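Local structure of deoxyribodipyrimidine photo-lyase (Oryza sativa Japonica Group, 3UMV) at residues F112-T115 with A119-P122; V125-A130 with D213-E218. The protein repairs ultraviolet-damaged DNA as a class II photolyase, using light and a bound FAD to split cyclobutane pyrimidine dimers back into single pyrimidines. All blocks are in the same frame, centred on the assembly; numbering follows the deposited sequence.

In the fold
Both contacts hold helix 120-127 of the N-terminal alpha/beta domain, one at its start and one at its end. Interaction 1 sets the first turn against strand 111-114, the edge strand of the sheet; two of its touching residues are buried and none is exposed, with carbon over the face of a buried aromatic ring and a carboxylate at the margin. In interaction 2, with one buried and one exposed, the last turn meets the loop 213-218, and the link is a salt bridge near the surface, alongside one buried leucine. The two adjoin, since the Phe112 ring packs on Glu215 and Pro217, and a single urea molecule bonds to the backbone on both sides, at Leu113 and Glu218.

Interaction 1: residues F112-T115 with A119-P122; sequences FLFT and AEIP. With URE (urea), chain N.
Glu120 lies across the ring of Phe114 with its methylene CB over one face, 4.0 Å from the ring centroid and 26° off the normal, a CH-pi contact displaced toward the rim. Beyond CB the glutamate chain runs extended toward the strand, and its OE1 ends 3.0 Å from CB of Phe114, so the carboxylate sits beside the root of the aromatic side chain. Its plane is turned 52° from that of the ring. Ile121 adds a lighter touch, its CD1 reaching CD1 of Phe114 at 4.1 Å. With CB of Phe114 pointing to the helix and CG anti to the carbonyl carbon (chi1 -65°), the ring is brought against Glu120. Leu124 and Arg127, one and two turns on along the helix, touch the same ring.

This is the tight beta-to-alpha connection of a Rossmann-like alpha/beta domain: strand 111-114 ends, a short turn follows, and helix 120-127 folds back against the strand it has just left. The strand is outermost in the sheet and bonds through its backbone to strand 70-75. Leu113 faces away from this helix and packs on helix 222-231.

Toward the end of the strand the packing gives way to polar links. A water accepts from Thr115 N at 3.0 Å and donates to OE2 of Glu120 at 2.9 Å, while OE1 makes a weak hydrogen bond to Gly116 N. The two oxygens thus serve successive backbone amides of the turn, one directly and one through solvent. On another flank lies a urea from the crystal, whose N1 donates to Leu113 O at 3.2 Å. The same nitrogen comes within 3.1 Å of CE2 of Phe114, meeting the ring obliquely.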
ATOM      1  N   PHE A 112     -12.387 -13.137 -13.430  1.00 19.97           N
ATOM      2  CA  PHE A 112     -13.316 -13.710 -12.459  1.00 21.81           C
ATOM      3  C   PHE A 112     -13.351 -12.877 -11.178  1.00 21.86           C
ATOM      4  O   PHE A 112     -12.326 -12.695 -10.523  1.00 26.46           O
ATOM      5  CB  PHE A 112     -12.902 -15.137 -12.097  1.00 18.18           C
ATOM      6  CG  PHE A 112     -13.052 -16.121 -13.226  1.00 22.43           C
ATOM      7  CD1 PHE A 112     -14.198 -16.883 -13.351  1.00 23.36           C
ATOM      8  CD2 PHE A 112     -12.042 -16.281 -14.158  1.00 23.68           C
ATOM      9  CE1 PHE A 112     -14.339 -17.795 -14.392  1.00 23.87           C
ATOM     10  CE2 PHE A 112     -12.173 -17.194 -15.209  1.00 23.10           C
ATOM     11  CZ  PHE A 112     -13.323 -17.951 -15.323  1.00 22.22           C
ATOM     12  N   LEU A 113     -14.531 -12.374 -10.828  1.00 21.07           N
ATOM     13  CA  LEU A 113     -14.716 -11.637  -9.586  1.00 22.29           C
ATOM     14  C   LEU A 113     -15.460 -12.477  -8.558  1.00 23.33           C
ATOM     15  O   LEU A 113     -16.582 -12.921  -8.806  1.00 27.62           O
ATOM     16  CB  LEU A 113     -15.487 -10.343  -9.835  1.00 21.30           C
ATOM     17  CG  LEU A 113     -15.655  -9.518  -8.557  1.00 24.69           C
ATOM     18  CD1 LEU A 113     -14.304  -9.132  -8.002  1.00 24.75           C
ATOM     19  CD2 LEU A 113     -16.507  -8.278  -8.813  1.00 28.63           C
ATOM     20  N   PHE A 114     -14.834 -12.684  -7.402  1.00 19.77           N
ATOM     21  CA  PHE A 114     -15.427 -13.481  -6.328  1.00 21.63           C
ATOM     22  C   PHE A 114     -15.655 -12.622  -5.084  1.00 23.51           C
ATOM     23  O   PHE A 114     -14.709 -12.059  -4.527  1.00 21.97           O
ATOM     24  CB  PHE A 114     -14.516 -14.662  -5.985  1.00 21.53           C
ATOM     25  CG  PHE A 114     -14.365 -15.664  -7.105  1.00 24.05           C
ATOM     26  CD1 PHE A 114     -13.126 -15.908  -7.678  1.00 19.51           C
ATOM     27  CD2 PHE A 114     -15.461 -16.356  -7.583  1.00 27.28           C
ATOM     28  CE1 PHE A 114     -12.985 -16.839  -8.701  1.00 21.07           C
ATOM     29  CE2 PHE A 114     -15.331 -17.283  -8.612  1.00 27.59           C
ATOM     30  CZ  PHE A 114     -14.094 -17.523  -9.175  1.00 26.13           C
ATOM     31  N   THR A 115     -16.904 -12.502  -4.644  1.00 24.22           N
ATOM     32  CA  THR A 115     -17.183 -11.672  -3.476  1.00 29.93           C
ATOM     33  C   THR A 115     -17.402 -12.465  -2.179  1.00 34.59           C
ATOM     34  O   THR A 115     -17.693 -11.891  -1.128  1.00 35.06           O
ATOM     35  CB  THR A 115     -18.347 -10.692  -3.739  1.00 30.57           C
ATOM     36  OG1 THR A 115     -19.477 -11.403  -4.255  1.00 37.03           O
ATOM     37  CG2 THR A 115     -17.914  -9.650  -4.758  1.00 29.55           C
ATOM     38  N   ALA A 119     -11.571 -18.504  -0.530  1.00 28.79           N
ATOM     39  CA  ALA A 119     -11.873 -19.931  -0.713  1.00 29.89           C
ATOM     40  C   ALA A 119     -12.432 -20.235  -2.109  1.00 28.07           C
ATOM     41  O   ALA A 119     -12.377 -21.372  -2.585  1.00 32.45           O
ATOM     42  CB  ALA A 119     -12.830 -20.422   0.367  1.00 29.65           C
ATOM     43  N   GLU A 120     -12.971 -19.213  -2.762  1.00 30.79           N
ATOM     44  CA  GLU A 120     -13.481 -19.354  -4.120  1.00 31.59           C
ATOM     45  C   GLU A 120     -12.349 -19.565  -5.135  1.00 26.63           C
ATOM     46  O   GLU A 120     -12.570 -20.091  -6.226  1.00 27.22           O
ATOM     47  CB  GLU A 120     -14.339 -18.141  -4.487  1.00 38.46           C
ATOM     48  CG  GLU A 120     -15.661 -18.097  -3.719  1.00 47.29           C
ATOM     49  CD  GLU A 120     -16.425 -16.796  -3.904  1.00 56.72           C
ATOM     50  OE1 GLU A 120     -15.904 -15.736  -3.495  1.00 60.88           O
ATOM     51  OE2 GLU A 120     -17.550 -16.831  -4.451  1.00 58.20           O
ATOM     52  N   ILE A 121     -11.136 -19.159  -4.764  1.00 19.46           N
ATOM     53  CA  ILE A 121      -9.972 -19.246  -5.649  1.00 19.96           C
ATOM     54  C   ILE A 121      -9.601 -20.713  -5.909  1.00 23.77           C
ATOM     55  O   ILE A 121      -9.529 -21.147  -7.065  1.00 24.66           O
ATOM     56  CB  ILE A 121      -8.774 -18.454  -5.073  1.00 21.57           C
ATOM     57  CG1 ILE A 121      -9.107 -16.959  -5.023  1.00 24.55           C
ATOM     58  CG2 ILE A 121      -7.488 -18.710  -5.869  1.00 20.41           C
ATOM     59  CD1 ILE A 121      -9.297 -16.321  -6.392  1.00 25.03           C
ATOM     60  N   PRO A 122      -9.378 -21.491  -4.842  1.00 28.19           N
ATOM     61  CA  PRO A 122      -9.087 -22.904  -5.102  1.00 28.89           C
ATOM     62  C   PRO A 122     -10.260 -23.627  -5.763  1.00 27.14           C
ATOM     63  O   PRO A 122     -10.055 -24.539  -6.576  1.00 25.28           O
ATOM     64  CB  PRO A 122      -8.809 -23.473  -3.705  1.00 30.60           C
ATOM     65  CG  PRO A 122      -9.335 -22.475  -2.747  1.00 26.52           C
ATOM     66  CD  PRO A 122      -9.182 -21.144  -3.425  1.00 28.49           C
TER
HETATM   67  C   URE N 905     -17.540 -16.198 -11.158  1.00 33.24           C
HETATM   68  O   URE N 905     -17.245 -15.472 -12.092  1.00 28.10           O
HETATM   69  N1  URE N 905     -17.683 -15.690  -9.961  1.00 33.15           N
HETATM   70  N2  URE N 905     -17.701 -17.484 -11.351  1.00 34.60           N
HETATM   71  O   HOH W   1     -18.707 -14.580  -5.854  1.00 42.10           O

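Interaction 2: residues V125-A130 with D213-E218; sequences VQRLGA and DREQPE. Unlike the reference sequence in segment 125-130: Gln126 (reference Arg). With URE (urea), chain N.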
ATOM      1  N   VAL A 125      -9.883 -22.936  -9.437  1.00 20.95           N
ATOM      2  CA  VAL A 125      -8.724 -23.638  -9.963  1.00 23.92           C
ATOM      3  C   VAL A 125      -9.064 -25.102 -10.259  1.00 27.73           C
ATOM      4  O   VAL A 125      -8.624 -25.664 -11.272  1.00 28.75           O
ATOM      5  CB  VAL A 125      -7.514 -23.528  -8.993  1.00 28.10           C
ATOM      6  CG1 VAL A 125      -6.463 -24.580  -9.313  1.00 34.64           C
ATOM      7  CG2 VAL A 125      -6.917 -22.125  -9.039  1.00 27.62           C
ATOM      8  N   GLN A 126      -9.874 -25.710  -9.393  1.00 26.32           N
ATOM      9  CA  GLN A 126     -10.256 -27.114  -9.572  1.00 26.25           C
ATOM     10  C   GLN A 126     -11.309 -27.333 -10.659  1.00 26.99           C
ATOM     11  O   GLN A 126     -11.226 -28.309 -11.402  1.00 28.06           O
ATOM     12  CB  GLN A 126     -10.696 -27.735  -8.243  1.00 29.91           C
ATOM     13  CG  GLN A 126      -9.537 -27.941  -7.288  1.00 32.59           C
ATOM     14  CD  GLN A 126      -9.970 -28.429  -5.925  1.00 37.49           C
ATOM     15  OE1 GLN A 126     -10.030 -27.652  -4.970  1.00 41.69           O
ATOM     16  NE2 GLN A 126     -10.254 -29.722  -5.817  1.00 37.76           N
ATOM     17  N   ARG A 127     -12.284 -26.429 -10.763  1.00 25.03           N
ATOM     18  CA  ARG A 127     -13.303 -26.528 -11.814  1.00 24.60           C
ATOM     19  C   ARG A 127     -12.650 -26.438 -13.197  1.00 30.06           C
ATOM     20  O   ARG A 127     -13.034 -27.150 -14.126  1.00 32.17           O
ATOM     21  CB  ARG A 127     -14.355 -25.422 -11.685  1.00 29.94           C
ATOM     22  CG  ARG A 127     -15.321 -25.579 -10.526  1.00 32.62           C
ATOM     23  CD  ARG A 127     -16.572 -24.714 -10.730  1.00 34.23           C
ATOM     24  NE  ARG A 127     -16.263 -23.290 -10.861  1.00 35.91           N
ATOM     25  CZ  ARG A 127     -16.090 -22.473  -9.830  1.00 36.80           C
ATOM     26  NH1 ARG A 127     -15.817 -21.185 -10.025  1.00 38.17           N
ATOM     27  NH2 ARG A 127     -16.181 -22.946  -8.596  1.00 38.94           N
ATOM     28  N   LEU A 128     -11.661 -25.556 -13.320  1.00 29.06           N
ATOM     29  CA  LEU A 128     -11.008 -25.292 -14.596  1.00 25.71           C
ATOM     30  C   LEU A 128      -9.972 -26.348 -14.933  1.00 27.62           C
ATOM     31  O   LEU A 128      -9.472 -26.397 -16.056  1.00 29.94           O
ATOM     32  CB  LEU A 128     -10.297 -23.936 -14.547  1.00 22.80           C
ATOM     33  CG  LEU A 128     -11.100 -22.659 -14.403  1.00 27.64           C
ATOM     34  CD1 LEU A 128     -10.143 -21.452 -14.327  1.00 22.86           C
ATOM     35  CD2 LEU A 128     -12.089 -22.513 -15.542  1.00 25.87           C
ATOM     36  N   GLY A 129      -9.623 -27.170 -13.950  1.00 26.16           N
ATOM     37  CA  GLY A 129      -8.501 -28.073 -14.101  1.00 25.83           C
ATOM     38  C   GLY A 129      -7.217 -27.310 -14.380  1.00 28.69           C
ATOM     39  O   GLY A 129      -6.467 -27.668 -15.286  1.00 28.15           O
ATOM     40  N   ALA A 130      -6.971 -26.264 -13.592  1.00 28.15           N
ATOM     41  CA  ALA A 130      -5.807 -25.398 -13.784  1.00 24.39           C
ATOM     42  C   ALA A 130      -4.501 -26.141 -13.522  1.00 24.42           C
ATOM     43  O   ALA A 130      -4.430 -27.022 -12.663  1.00 27.60           O
ATOM     44  CB  ALA A 130      -5.904 -24.142 -12.895  1.00 18.92           C
ATOM     45  N   ASP A 213     -11.408 -20.803 -23.705  1.00 39.04           N
ATOM     46  CA  ASP A 213     -12.497 -21.664 -24.135  1.00 40.93           C
ATOM     47  C   ASP A 213     -13.058 -22.486 -22.976  1.00 39.48           C
ATOM     48  O   ASP A 213     -13.679 -23.526 -23.188  1.00 39.96           O
ATOM     49  CB  ASP A 213     -12.008 -22.597 -25.245  1.00 46.50           C
ATOM     50  CG  ASP A 213     -11.029 -23.647 -24.738  1.00 51.09           C
ATOM     51  OD1 ASP A 213     -11.044 -24.775 -25.278  1.00 57.60           O
ATOM     52  OD2 ASP A 213     -10.252 -23.357 -23.802  1.00 45.77           O
ATOM     53  N   ARG A 214     -12.832 -22.028 -21.749  1.00 34.44           N
ATOM     54  CA  ARG A 214     -13.308 -22.761 -20.581  1.00 37.66           C
ATOM     55  C   ARG A 214     -14.513 -22.063 -19.957  1.00 40.21           C
ATOM     56  O   ARG A 214     -15.215 -21.299 -20.622  1.00 38.20           O
ATOM     57  CB  ARG A 214     -12.192 -22.919 -19.544  1.00 38.23           C
ATOM     58  CG  ARG A 214     -10.904 -23.520 -20.081  1.00 37.70           C
ATOM     59  CD  ARG A 214     -11.120 -24.904 -20.683  1.00 42.87           C
ATOM     60  NE  ARG A 214      -9.890 -25.413 -21.287  1.00 43.49           N
ATOM     61  CZ  ARG A 214      -8.961 -26.095 -20.625  1.00 38.94           C
ATOM     62  NH1 ARG A 214      -9.124 -26.359 -19.335  1.00 35.28           N
ATOM     63  NH2 ARG A 214      -7.870 -26.515 -21.253  1.00 41.40           N
ATOM     64  N   GLU A 215     -14.742 -22.329 -18.675  1.00 43.90           N
ATOM     65  CA  GLU A 215     -15.822 -21.687 -17.936  1.00 43.61           C
ATOM     66  C   GLU A 215     -15.716 -20.171 -18.059  1.00 36.82           C
ATOM     67  O   GLU A 215     -14.647 -19.593 -17.858  1.00 32.14           O
ATOM     68  CB  GLU A 215     -15.786 -22.101 -16.460  1.00 47.41           C
ATOM     69  CG  GLU A 215     -16.610 -21.205 -15.539  1.00 48.10           C
ATOM     70  CD  GLU A 215     -16.625 -21.685 -14.094  1.00 48.19           C
ATOM     71  OE1 GLU A 215     -16.584 -20.831 -13.182  1.00 46.75           O
ATOM     72  OE2 GLU A 215     -16.686 -22.912 -13.870  1.00 49.86           O
ATOM     73  N   GLN A 216     -16.836 -19.539 -18.388  1.00 38.29           N
ATOM     74  CA  GLN A 216     -16.899 -18.095 -18.560  1.00 39.53           C
ATOM     75  C   GLN A 216     -17.189 -17.419 -17.221  1.00 31.42           C
ATOM     76  O   GLN A 216     -18.004 -17.916 -16.436  1.00 33.64           O
ATOM     77  CB  GLN A 216     -18.002 -17.759 -19.566  1.00 46.58           C
ATOM     78  CG  GLN A 216     -17.825 -16.428 -20.265  1.00 53.63           C
ATOM     79  CD  GLN A 216     -16.624 -16.409 -21.191  1.00 56.65           C
ATOM     80  OE1 GLN A 216     -16.404 -17.342 -21.965  1.00 55.73           O
ATOM     81  NE2 GLN A 216     -15.837 -15.342 -21.114  1.00 60.04           N
ATOM     82  N   PRO A 217     -16.537 -16.275 -16.951  1.00 23.37           N
ATOM     83  CA  PRO A 217     -16.810 -15.608 -15.677  1.00 25.02           C
ATOM     84  C   PRO A 217     -18.255 -15.137 -15.643  1.00 29.85           C
ATOM     85  O   PRO A 217     -18.812 -14.779 -16.681  1.00 31.27           O
ATOM     86  CB  PRO A 217     -15.850 -14.404 -15.691  1.00 22.93           C
ATOM     87  CG  PRO A 217     -14.792 -14.755 -16.729  1.00 25.92           C
ATOM     88  CD  PRO A 217     -15.559 -15.532 -17.765  1.00 23.58           C
ATOM     89  N   GLU A 218     -18.861 -15.164 -14.464  1.00 28.04           N
ATOM     90  CA  GLU A 218     -20.223 -14.680 -14.304  1.00 29.42           C
ATOM     91  C   GLU A 218     -20.238 -13.163 -14.454  1.00 28.43           C
ATOM     92  O   GLU A 218     -19.303 -12.487 -14.035  1.00 25.13           O
ATOM     93  CB  GLU A 218     -20.757 -15.085 -12.930  1.00 38.24           C
ATOM     94  CG  GLU A 218     -20.624 -16.578 -12.665  1.00 52.75           C
ATOM     95  CD  GLU A 218     -21.627 -17.092 -11.650  1.00 63.55           C
ATOM     96  OE1 GLU A 218     -22.229 -18.158 -11.902  1.00 66.01           O
ATOM     97  OE2 GLU A 218     -21.806 -16.434 -10.601  1.00 66.86           O
TER
HETATM   98  C   URE N 905     -17.540 -16.198 -11.158  1.00 33.24           C
HETATM   99  O   URE N 905     -17.245 -15.472 -12.092  1.00 28.10           O
HETATM  100  N1  URE N 905     -17.683 -15.690  -9.961  1.00 33.15           N
HETATM  101  N2  URE N 905     -17.701 -17.484 -11.351  1.00 34.60           N
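Arg127 takes hold of Glu215 side-on, its NE and NH1 each directed at a different carboxylate oxygen. NE donates to OE2 at 3.1 Å and NH1 to OE1 at 3.3 Å, each oxygen accepting through its syn lone pair, and the two flat groups are only 9° from coplanar. Next to this salt bridge, CD2 of Leu128 packs against CB of Glu215 at 3.8 Å and also touches CB of Arg214.

The arginine bends at chi3 (-59°) to bring its guanidinium level with the acid, whereas Glu215 stretches out fully. The contact ties the end of helix 120-127, in the alpha/beta domain, to the loop between helices 196-199 and 222-231. Further out, the Glu215 carbonyl is held by the indole NH of Trp212, and Arg214 is weakly paired with Asp213. The helix closes in a Schellman motif: Ala130 N bonds to Val125 O, and Gly129 carries the positive phi. Leu128, just before this turn, also touches Val41 of strand 40-44. Along the loop, Glu218 N donates to the urea oxygen at 2.9 Å.

With both oxygens engaged by one guanidinium in a shared plane, the Glu215 carboxylate is probably restrained in rotation, and the nearby positive charge would tend to keep it ionised.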